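Local coordinates for protein xylulose kinase (Escherichia coli, PDB 2ITM) that phosphorylates D-xylulose with ATP to give D-xylulose 5-phosphate, and also accepts 1-deoxy-D-xylulose less efficiently, at residues 316-327 against 355-366; 367-378 against 465-473. One frame throughout, in Å; residues are numbered along the deposited sequence.

Contact 1: 316-327 against 355-366; sequences AAQQADESAEPV and QHGPNELARAVL
Asp321 and Glu360 make the single direct hydrogen bond between the loop 316-327 and the start of the helix that opens at Pro358. Take the Glu360 side chain atom by atom. CB approaches the CG2 branch of Val327, and CG lies at the edge of the His356 ring with the methyl of Ala324 nearby. The chain then bends (chi2 63°), folding the carboxylate back toward the beginning of its own helix. OE1 takes the backbone N of Asp321 nearly head-on, an almost straight bond of 172°; a water donates to the same OE1 and to Gln319 O as well. Glu360 OE2 turns the other way and accepts from Gly357 N at 2.8 Å. Gly357 is the N-cap, so this is the side-chain-to-N-cap half of a capping box. One carboxylate thus ties the helix start to the loop.

The loop holds its own bend: Asp321 OD1 accepts Ser323 N at 2.7 Å in an Asx turn, with Ser323 OG arriving from the same face. On the next helical turn, Arg363 CG rests 3.5 Å from Ala320 CB, while its guanidinium pairs chiefly with Glu367; toward Glu322 there is a long, charge-only pairing, the oxygen lying well out of the guanidinium plane. Deeper in, Ala317 CB packs against Ala362 CB and Leu366 CD1, and Val327 CB meets Ala364 CB at 3.8 Å, its CG2 lying over a face of His356.

His356 and Leu361 also pack on Leu304 of the second subunit, so the helix-start side of the contact is itself part of the dimer interface. Around this seam, Val327 and Leu361 lean on strand 345-353, Ala362 and Leu366 touch helix 310-316, and Arg363 reaches Tyr401 of helix 400-410.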
# COMPACT_ATOMS: atom_id res chain seq x y z
N ALA A 316 19.49 2.46 9.81
CA ALA A 316 18.19 2.70 10.37
C ALA A 316 17.65 1.39 10.92
O ALA A 316 17.06 1.35 11.99
CB ALA A 316 17.27 3.24 9.31
N ALA A 317 17.86 0.31 10.16
CA ALA A 317 17.18 -0.94 10.38
C ALA A 317 17.66 -1.61 11.65
O ALA A 317 16.95 -2.42 12.25
CB ALA A 317 17.40 -1.84 9.20
N GLN A 318 18.85 -1.27 12.06
CA GLN A 318 19.42 -1.81 13.28
C GLN A 318 18.89 -1.10 14.51
O GLN A 318 18.94 -1.63 15.60
CB GLN A 318 20.94 -1.72 13.22
CG GLN A 318 21.56 -2.70 12.27
CD GLN A 318 23.01 -2.41 12.02
OE1 GLN A 318 23.38 -1.27 11.76
NE2 GLN A 318 23.84 -3.44 12.09
N GLN A 319 18.37 0.10 14.31
CA GLN A 319 17.60 0.78 15.34
C GLN A 319 16.16 0.30 15.40
O GLN A 319 15.36 0.88 16.11
CB GLN A 319 17.66 2.31 15.12
CG GLN A 319 19.05 2.91 15.25
CD GLN A 319 20.01 2.06 16.08
OE1 GLN A 319 19.88 2.00 17.30
NE2 GLN A 319 20.96 1.39 15.43
N ALA A 320 15.85 -0.75 14.67
CA ALA A 320 14.50 -1.27 14.69
C ALA A 320 14.07 -1.74 16.08
O ALA A 320 14.81 -2.43 16.78
CB ALA A 320 14.35 -2.37 13.68
N ASP A 321 12.86 -1.35 16.47
CA ASP A 321 12.27 -1.69 17.76
C ASP A 321 12.02 -3.18 17.93
O ASP A 321 11.10 -3.74 17.34
CB ASP A 321 10.99 -0.89 17.96
CG ASP A 321 10.37 -1.11 19.32
OD1 ASP A 321 10.64 -2.16 19.93
OD2 ASP A 321 9.60 -0.30 19.84
N GLU A 322 12.84 -3.82 18.74
CA GLU A 322 12.77 -5.26 18.91
C GLU A 322 11.40 -5.75 19.38
O GLU A 322 11.04 -6.90 19.15
CB GLU A 322 13.83 -5.73 19.88
CG GLU A 322 15.25 -5.54 19.38
CD GLU A 322 15.63 -6.54 18.29
OE1 GLU A 322 14.97 -6.56 17.24
OE2 GLU A 322 16.59 -7.31 18.50
N SER A 323 10.65 -4.90 20.06
CA SER A 323 9.45 -5.34 20.74
C SER A 323 8.24 -5.15 19.84
O SER A 323 7.20 -5.79 20.03
CB SER A 323 9.25 -4.54 22.03
OG SER A 323 8.76 -3.25 21.75
N ALA A 324 8.38 -4.27 18.86
CA ALA A 324 7.44 -4.16 17.76
C ALA A 324 7.16 -5.51 17.13
O ALA A 324 8.06 -6.28 16.84
CB ALA A 324 7.97 -3.20 16.73
N GLU A 325 5.89 -5.78 16.91
CA GLU A 325 5.50 -6.80 15.97
C GLU A 325 6.04 -6.54 14.58
O GLU A 325 6.31 -5.41 14.21
CB GLU A 325 3.98 -6.93 15.92
CG GLU A 325 3.39 -7.66 17.10
CD GLU A 325 1.99 -7.21 17.40
OE1 GLU A 325 1.64 -6.09 17.00
OE2 GLU A 325 1.23 -7.97 18.03
N PRO A 326 6.22 -7.61 13.82
CA PRO A 326 6.83 -7.53 12.48
C PRO A 326 5.92 -6.80 11.52
O PRO A 326 4.72 -7.02 11.54
CB PRO A 326 6.97 -9.00 12.09
CG PRO A 326 6.94 -9.73 13.36
CD PRO A 326 6.01 -9.00 14.24
N VAL A 327 6.51 -5.93 10.72
CA VAL A 327 5.99 -5.58 9.41
C VAL A 327 6.48 -6.60 8.41
O VAL A 327 7.60 -7.06 8.49
CB VAL A 327 6.55 -4.23 8.95
CG1 VAL A 327 5.86 -3.77 7.72
CG2 VAL A 327 6.39 -3.22 10.03
N GLN A 355 3.12 1.10 15.90
CA GLN A 355 4.42 0.82 16.47
C GLN A 355 5.53 1.12 15.47
O GLN A 355 6.70 1.11 15.81
CB GLN A 355 4.49 -0.65 16.86
CG GLN A 355 3.69 -1.01 18.07
CD GLN A 355 4.30 -2.18 18.81
OE1 GLN A 355 3.89 -3.32 18.62
NE2 GLN A 355 5.28 -1.90 19.66
N HIS A 356 5.14 1.36 14.23
CA HIS A 356 6.06 1.27 13.11
C HIS A 356 6.48 2.65 12.62
O HIS A 356 5.65 3.49 12.32
CB HIS A 356 5.46 0.47 11.96
CG HIS A 356 5.15 -0.95 12.30
ND1 HIS A 356 6.03 -1.77 12.96
CD2 HIS A 356 4.05 -1.70 12.06
CE1 HIS A 356 5.49 -2.96 13.12
NE2 HIS A 356 4.29 -2.95 12.58
N GLY A 357 7.78 2.87 12.54
CA GLY A 357 8.35 3.96 11.76
C GLY A 357 9.39 3.47 10.76
O GLY A 357 9.49 2.29 10.50
N PRO A 358 10.16 4.41 10.22
CA PRO A 358 11.05 4.14 9.10
C PRO A 358 12.12 3.10 9.40
O PRO A 358 12.53 2.39 8.51
CB PRO A 358 11.70 5.49 8.86
CG PRO A 358 10.73 6.45 9.35
CD PRO A 358 10.10 5.84 10.53
N ASN A 359 12.54 3.03 10.65
CA ASN A 359 13.49 2.01 11.09
C ASN A 359 12.92 0.59 10.91
O ASN A 359 13.57 -0.30 10.39
CB ASN A 359 13.84 2.22 12.56
CG ASN A 359 14.51 3.55 12.83
OD1 ASN A 359 15.15 4.12 11.96
ND2 ASN A 359 14.38 4.03 14.05
N GLU A 360 11.69 0.42 11.37
CA GLU A 360 10.96 -0.83 11.22
C GLU A 360 10.76 -1.15 9.75
O GLU A 360 11.03 -2.26 9.31
CB GLU A 360 9.61 -0.72 11.93
CG GLU A 360 9.68 -0.66 13.45
CD GLU A 360 10.42 0.55 13.98
OE1 GLU A 360 11.27 0.37 14.85
OE2 GLU A 360 10.14 1.67 13.55
N LEU A 361 10.29 -0.16 9.01
CA LEU A 361 10.06 -0.31 7.59
C LEU A 361 11.31 -0.79 6.89
O LEU A 361 11.27 -1.67 6.05
CB LEU A 361 9.58 1.00 7.00
CG LEU A 361 8.08 1.04 6.79
CD1 LEU A 361 7.38 0.31 7.88
CD2 LEU A 361 7.54 2.46 6.64
N ALA A 362 12.43 -0.20 7.25
CA ALA A 362 13.69 -0.49 6.61
C ALA A 362 14.14 -1.90 6.92
O ALA A 362 14.62 -2.61 6.06
CB ALA A 362 14.74 0.51 7.03
N ARG A 363 13.99 -2.29 8.17
CA ARG A 363 14.14 -3.68 8.54
C ARG A 363 13.27 -4.65 7.74
O ARG A 363 13.74 -5.70 7.34
CB ARG A 363 13.90 -3.87 10.01
CG ARG A 363 15.13 -4.23 10.76
CD ARG A 363 15.31 -5.68 11.02
NE ARG A 363 15.99 -5.82 12.30
CZ ARG A 363 16.52 -6.93 12.75
NH1 ARG A 363 16.47 -8.04 12.04
NH2 ARG A 363 17.10 -6.93 13.93
N ALA A 364 12.01 -4.29 7.55
CA ALA A 364 11.08 -5.13 6.82
C ALA A 364 11.53 -5.41 5.39
O ALA A 364 11.51 -6.53 4.94
CB ALA A 364 9.72 -4.53 6.84
N VAL A 365 11.96 -4.37 4.70
CA VAL A 365 12.45 -4.50 3.35
C VAL A 365 13.62 -5.45 3.21
O VAL A 365 13.59 -6.36 2.41
CB VAL A 365 12.77 -3.13 2.72
CG1 VAL A 365 13.15 -3.29 1.29
CG2 VAL A 365 11.58 -2.22 2.84
N LEU A 366 14.65 -5.26 4.03
CA LEU A 366 15.81 -6.12 4.00
C LEU A 366 15.44 -7.57 4.20
O LEU A 366 15.88 -8.44 3.48
CB LEU A 366 16.83 -5.68 5.05
CG LEU A 366 17.44 -4.29 4.91
CD1 LEU A 366 18.59 -4.09 5.89
CD2 LEU A 366 17.89 -4.07 3.50
O HOH W 1 12.87 1.71 16.39
O HOH W 2 9.74 -8.19 5.97

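Contact 2: 367-378 against 465-473; sequences EGVGYALADGMD and YQPRRETFR
Asp378 and Arg469 form the shortest salt bridge here, OD2 to NH2 at 2.8 Å, with the carboxylate reaching the edge of the guanidinium. One turn back on the same helix, Asp375 serves two arginines through OD1: its syn lone pair takes NH1 of Arg473 at 3.1 Å, in that guanidinium's plane and fairly straight (161°), and NH1 of Arg469 lies 3.4 Å away. The Arg469 guanidinium is sandwiched, with Ala374 CB over one face and Arg473 NH1 over the opposite one. At the far end of the interface, Tyr465 OH donates to Glu367 OE2 at 3.1 Å, an oxygen that also pairs with Arg363.

Between these polar ends sits Tyr371, a knob among Tyr465, Arg468, Arg469 and Phe472. Tyr465 CD2 comes up to the edge of the Tyr371 ring, near its plane, and the Tyr371 OH lies against Arg468 CB and shares a water with Arg468 NE, weakly on the arginine side. Phe472, its CG anti to the backbone N (chi1 172°), is swung toward the other helix and offers a face to Tyr371 CB, 3.6 Å from Phe472 CG, while CZ reaches Ala372 CB at 4.1 Å. With an alanine here in place of the phenylalanine, Tyr371 CB is likely to lose the ring face it rests on, and a gap to open beside Gly368 and Ala372. Beyond, Phe472 also touches Leu330 and Pro331 of strand 328-333.

Helical segments 367-378 and 465-473, crossing at 84° and joined by knobs-into-holes packing with an aromatic cluster and a salt-bridge network, here bind the last helix of the chain across helix 358-381 of the actin-like C-terminal FGGY domain.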
# COMPACT_ATOMS: atom_id res chain seq x y z
N GLU A 367 14.60 -7.82 5.19
CA GLU A 367 14.26 -9.17 5.56
C GLU A 367 13.40 -9.82 4.49
O GLU A 367 13.59 -10.99 4.16
CB GLU A 367 13.58 -9.21 6.92
CG GLU A 367 14.51 -8.84 8.06
CD GLU A 367 13.87 -8.92 9.43
OE1 GLU A 367 12.69 -8.56 9.58
OE2 GLU A 367 14.57 -9.33 10.36
N GLY A 368 12.46 -9.07 3.93
CA GLY A 368 11.58 -9.57 2.90
C GLY A 368 12.23 -9.85 1.56
O GLY A 368 11.99 -10.87 0.93
N VAL A 369 13.06 -8.93 1.11
CA VAL A 369 13.91 -9.20 -0.02
C VAL A 369 14.78 -10.42 0.25
O VAL A 369 14.89 -11.30 -0.58
CB VAL A 369 14.78 -7.99 -0.39
CG1 VAL A 369 15.73 -8.36 -1.50
CG2 VAL A 369 13.92 -6.83 -0.80
N GLY A 370 15.39 -10.46 1.42
CA GLY A 370 16.10 -11.63 1.89
C GLY A 370 15.31 -12.92 1.76
O GLY A 370 15.79 -13.89 1.22
N TYR A 371 14.08 -12.91 2.26
CA TYR A 371 13.23 -14.09 2.25
C TYR A 371 12.95 -14.56 0.82
O TYR A 371 13.01 -15.74 0.54
CB TYR A 371 11.92 -13.82 2.98
CG TYR A 371 12.03 -13.52 4.46
CD1 TYR A 371 13.02 -14.08 5.25
CD2 TYR A 371 11.14 -12.66 5.06
CE1 TYR A 371 13.11 -13.78 6.57
CE2 TYR A 371 11.22 -12.36 6.38
CZ TYR A 371 12.21 -12.92 7.14
OH TYR A 371 12.26 -12.61 8.46
N ALA A 372 12.63 -13.61 -0.05
CA ALA A 372 12.43 -13.86 -1.46
C ALA A 372 13.64 -14.51 -2.14
O ALA A 372 13.51 -15.53 -2.79
CB ALA A 372 12.05 -12.58 -2.16
N LEU A 373 14.81 -13.91 -1.94
CA LEU A 373 16.03 -14.40 -2.54
C LEU A 373 16.38 -15.82 -2.11
O LEU A 373 16.82 -16.62 -2.91
CB LEU A 373 17.19 -13.45 -2.25
CG LEU A 373 17.13 -12.05 -2.87
CD1 LEU A 373 18.25 -11.18 -2.40
CD2 LEU A 373 17.06 -12.10 -4.38
N ALA A 374 16.18 -16.12 -0.84
CA ALA A 374 16.46 -17.44 -0.29
C ALA A 374 15.55 -18.51 -0.88
O ALA A 374 16.01 -19.59 -1.21
CB ALA A 374 16.36 -17.42 1.20
N ASP A 375 14.27 -18.20 -0.98
CA ASP A 375 13.31 -19.10 -1.60
C ASP A 375 13.69 -19.31 -3.05
O ASP A 375 13.57 -20.41 -3.58
CB ASP A 375 11.90 -18.51 -1.52
CG ASP A 375 11.22 -18.79 -0.20
OD1 ASP A 375 11.61 -19.74 0.50
OD2 ASP A 375 10.28 -18.10 0.20
N GLY A 376 14.14 -18.24 -3.69
CA GLY A 376 14.57 -18.28 -5.07
C GLY A 376 15.71 -19.25 -5.29
O GLY A 376 15.67 -20.09 -6.19
N MET A 377 16.72 -19.16 -4.46
CA MET A 377 17.82 -20.11 -4.51
C MET A 377 17.39 -21.55 -4.19
O MET A 377 17.81 -22.46 -4.88
CB MET A 377 18.97 -19.65 -3.62
CG MET A 377 19.63 -18.36 -4.10
SD MET A 377 21.21 -18.00 -3.35
CE MET A 377 20.70 -17.52 -1.73
N ASP A 378 16.56 -21.72 -3.17
CA ASP A 378 16.05 -23.04 -2.80
C ASP A 378 15.40 -23.77 -3.98
O ASP A 378 15.63 -24.93 -4.20
CB ASP A 378 15.04 -22.91 -1.67
CG ASP A 378 15.70 -22.64 -0.32
OD1 ASP A 378 16.92 -22.78 -0.20
OD2 ASP A 378 15.05 -22.27 0.67
N TYR A 465 15.13 -17.36 11.98
CA TYR A 465 14.58 -16.88 10.73
C TYR A 465 13.60 -17.88 10.14
O TYR A 465 12.73 -17.52 9.38
CB TYR A 465 15.68 -16.49 9.75
CG TYR A 465 16.08 -15.03 9.83
CD1 TYR A 465 17.38 -14.67 10.06
CD2 TYR A 465 15.14 -14.03 9.67
CE1 TYR A 465 17.75 -13.34 10.13
CE2 TYR A 465 15.49 -12.70 9.73
CZ TYR A 465 16.80 -12.36 9.96
OH TYR A 465 17.16 -11.05 10.03
N GLN A 466 13.74 -19.15 10.50
CA GLN A 466 13.03 -20.18 9.78
C GLN A 466 11.51 -20.05 9.84
O GLN A 466 10.85 -20.14 8.83
CB GLN A 466 13.49 -21.57 10.18
CG GLN A 466 14.83 -21.97 9.63
CD GLN A 466 14.80 -22.24 8.15
OE1 GLN A 466 14.19 -23.21 7.71
NE2 GLN A 466 15.46 -21.40 7.38
N PRO A 467 10.96 -19.82 11.02
CA PRO A 467 9.52 -19.57 11.14
C PRO A 467 9.05 -18.32 10.43
O PRO A 467 7.92 -18.26 9.99
CB PRO A 467 9.29 -19.46 12.64
CG PRO A 467 10.62 -19.31 13.26
CD PRO A 467 11.61 -19.87 12.33
N ARG A 468 9.92 -17.32 10.31
CA ARG A 468 9.60 -16.14 9.54
C ARG A 468 9.52 -16.41 8.03
O ARG A 468 8.67 -15.86 7.35
CB ARG A 468 10.57 -15.01 9.84
CG ARG A 468 10.52 -14.54 11.27
CD ARG A 468 11.60 -13.57 11.66
NE ARG A 468 11.10 -12.49 12.50
CZ ARG A 468 11.03 -12.57 13.80
NH1 ARG A 468 11.44 -13.67 14.40
NH2 ARG A 468 10.56 -11.57 14.52
N ARG A 469 10.42 -17.25 7.54
CA ARG A 469 10.42 -17.71 6.16
C ARG A 469 9.13 -18.45 5.83
O ARG A 469 8.54 -18.22 4.80
CB ARG A 469 11.62 -18.64 5.91
CG ARG A 469 12.90 -17.95 5.45
CD ARG A 469 14.15 -18.75 5.64
NE ARG A 469 14.56 -19.53 4.48
CZ ARG A 469 14.19 -19.28 3.25
NH1 ARG A 469 13.39 -18.26 3.00
NH2 ARG A 469 14.60 -20.05 2.26
N GLU A 470 8.73 -19.34 6.74
CA GLU A 470 7.47 -20.05 6.65
C GLU A 470 6.30 -19.09 6.60
O GLU A 470 5.40 -19.24 5.81
CB GLU A 470 7.34 -20.93 7.87
CG GLU A 470 6.29 -22.01 7.81
CD GLU A 470 6.29 -22.84 9.08
OE1 GLU A 470 7.38 -23.21 9.55
OE2 GLU A 470 5.20 -23.11 9.60
N THR A 471 6.34 -18.08 7.45
CA THR A 471 5.28 -17.11 7.50
C THR A 471 5.23 -16.26 6.23
O THR A 471 4.18 -16.09 5.63
CB THR A 471 5.40 -16.24 8.76
OG1 THR A 471 4.99 -17.00 9.89
CG2 THR A 471 4.40 -15.13 8.72
N PHE A 472 6.39 -15.75 5.83
CA PHE A 472 6.56 -15.10 4.53
C PHE A 472 5.98 -15.87 3.34
O PHE A 472 5.23 -15.33 2.60
CB PHE A 472 8.04 -14.77 4.30
CG PHE A 472 8.34 -14.27 2.92
CD1 PHE A 472 8.26 -12.93 2.62
CD2 PHE A 472 8.72 -15.13 1.92
CE1 PHE A 472 8.53 -12.48 1.36
CE2 PHE A 472 8.99 -14.68 0.66
CZ PHE A 472 8.90 -13.36 0.38
N ARG A 473 6.36 -17.13 3.20
CA ARG A 473 5.89 -17.97 2.14
C ARG A 473 4.37 -18.11 2.14
O ARG A 473 3.76 -18.11 1.10
CB ARG A 473 6.52 -19.35 2.19
CG ARG A 473 7.90 -19.39 1.63
CD ARG A 473 8.51 -20.76 1.52
NE ARG A 473 8.52 -21.47 2.78
CZ ARG A 473 9.58 -21.60 3.55
NH1 ARG A 473 10.73 -21.05 3.20
NH2 ARG A 473 9.49 -22.27 4.67
O HOH W 3 10.18 -11.15 9.68
O HOH W 4 17.38 -22.06 2.53

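Following the chain from the N terminus, contact 1 comes first: the chain leaves helix 310-316, runs out and back through strands 328-333 and 345-353, and returns at 355-366. Contact 2 opens only after that loop is shut, and closes a longer one that takes in helices 400-410 and 424-436 and strands 390-393, 414-417 and 451-455 before helix 459-479 comes back. The loops are therefore in series, neither nested nor crossed. Both use helix 358-381, with centres about 17 Å apart. They touch directly where Arg363 packs near Tyr465 and Pro326 near Arg468, so loop 316-327 and the C-terminal helix hang on one shared helix, whose beginning faces the second subunit.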